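PDB 3FWT: macrophage migration inhibitory factor-like protein from Leishmania major, which belongs to the macrophage migration inhibitory factor family of small alpha/beta proteins, here assembled as a trimer. Local coordinates for residues A42-G45 against M46-R49. Numbering follows the deposited sequence.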
loop_
_atom_site.group_PDB
_atom_site.type_symbol
_atom_site.label_atom_id
_atom_site.label_comp_id
_atom_site.label_asym_id
_atom_site.label_seq_id
_atom_site.Cartn_x
_atom_site.Cartn_y
_atom_site.Cartn_z
ATOM N N ALA A 42 -15.240 -12.468 -5.565
ATOM C CA ALA A 42 -16.729 -12.442 -5.848
ATOM C C ALA A 42 -17.451 -11.501 -4.949
ATOM O O ALA A 42 -18.232 -10.691 -5.408
ATOM C CB ALA A 42 -17.316 -13.823 -5.659
ATOM N N ALA A 43 -17.201 -11.594 -3.628
ATOM C CA ALA A 43 -17.868 -10.700 -2.671
ATOM C C ALA A 43 -17.537 -9.248 -2.821
ATOM O O ALA A 43 -18.462 -8.428 -2.935
ATOM C CB ALA A 43 -17.656 -11.208 -1.179
ATOM N N TYR A 44 -16.228 -8.900 -2.877
ATOM C CA TYR A 44 -15.816 -7.565 -3.193
ATOM C C TYR A 44 -16.478 -6.997 -4.457
ATOM O O TYR A 44 -16.746 -5.825 -4.506
ATOM C CB TYR A 44 -14.291 -7.528 -3.394
ATOM C CG TYR A 44 -13.513 -7.868 -2.090
ATOM C CD1 TYR A 44 -14.119 -7.833 -0.848
ATOM C CD2 TYR A 44 -12.143 -8.108 -2.150
ATOM C CE1 TYR A 44 -13.368 -8.118 0.351
ATOM C CE2 TYR A 44 -11.407 -8.364 -1.065
ATOM C CZ TYR A 44 -12.000 -8.395 0.208
ATOM O OH TYR A 44 -11.166 -8.640 1.303
ATOM N N GLY A 45 -16.636 -7.815 -5.485
ATOM C CA GLY A 45 -17.163 -7.351 -6.789
ATOM C C GLY A 45 -18.597 -6.902 -6.591
ATOM O O GLY A 45 -18.971 -5.878 -7.076
ATOM N N MET A 46 -19.395 -7.696 -5.886
ATOM C CA MET A 46 -20.759 -7.346 -5.570
ATOM C C MET A 46 -20.838 -6.080 -4.752
ATOM O O MET A 46 -21.614 -5.189 -5.040
ATOM C CB MET A 46 -21.377 -8.413 -4.675
ATOM C CG MET A 46 -22.204 -9.476 -5.329
ATOM S SD MET A 46 -23.536 -9.957 -4.154
ATOM C CE MET A 46 -22.600 -10.540 -2.711
ATOM N N ILE A 47 -20.096 -6.041 -3.653
ATOM C CA ILE A 47 -20.069 -4.883 -2.810
ATOM C C ILE A 47 -19.730 -3.624 -3.588
ATOM O O ILE A 47 -20.350 -2.580 -3.357
ATOM C CB ILE A 47 -19.042 -5.082 -1.670
ATOM C CG1 ILE A 47 -19.499 -6.285 -0.797
ATOM C CG2 ILE A 47 -18.881 -3.782 -0.915
ATOM C CD1 ILE A 47 -18.383 -6.965 0.127
ATOM N N CYS A 48 -18.724 -3.711 -4.466
ATOM C CA CYS A 48 -18.374 -2.571 -5.299
ATOM C C CYS A 48 -19.494 -2.201 -6.288
ATOM O O CYS A 48 -19.860 -1.034 -6.396
ATOM C CB CYS A 48 -17.089 -2.842 -6.047
ATOM S SG CYS A 48 -15.682 -2.739 -4.910
ATOM N N ARG A 49 -20.042 -3.200 -6.991
ATOM C CA ARG A 49 -21.118 -2.890 -7.897
ATOM C C ARG A 49 -22.324 -2.272 -7.224
ATOM O O ARG A 49 -22.815 -1.247 -7.710
ATOM C CB ARG A 49 -21.526 -4.096 -8.736
ATOM C CG ARG A 49 -20.505 -4.242 -9.844
ATOM C CD ARG A 49 -20.516 -5.600 -10.470
ATOM N NE ARG A 49 -19.247 -5.829 -11.142
ATOM C CZ ARG A 49 -18.413 -6.831 -10.843
ATOM N NH1 ARG A 49 -18.733 -7.724 -9.912
ATOM N NH2 ARG A 49 -17.281 -6.968 -11.515
#
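Ile47 meets both Ala43 and Tyr44 one turn back along helix 34-52, and one methyl serves both: Ile47 CD1 lies 4.5 Å from Ala43 CB and reaches the Tyr44 ring at its edge, near the ring plane, also 4.5 Å from Tyr44 CD1. The torsion responsible sets CG1 opposite the carbonyl carbon (chi1 -63°), which sends the longer branch back along the helix, over the Ala43 carbonyl. Four i to i+4 backbone bonds hold this turn, from Met46 N to Ala42 O through Arg49 N to Gly45 O. The Ile47 N to Ala43 O member is 3.0 Å long and almost straight at 179°. Cys48 SG turns back to 3.3 Å from Tyr44 O, the carbonyl that accepts the hydrogen bond of Cys48 N (2.9 Å).

Gly45 has no side chain, and Arg49 runs extended from CG to NE alongside it. Gly45 O lies oblique to the guanidinium, 3.4 Å from Arg49 NH1, at an angle too poor for a hydrogen bond. NH2 instead hydrogen-bonds Asp57 O, and the group makes a cation-pi contact with Phe58. Farther out, Tyr44 OH bonds Thr26 OG1. The turn thus divides its chemistry: Tyr44 and Cys48 seat the helix on its beta-alpha-beta unit, both touching Leu24 and Tyr44 also Phe63; Ala43 and Ile47 pack against helix 92-109; and Arg49 ties the helix to the loop before strand 60-64.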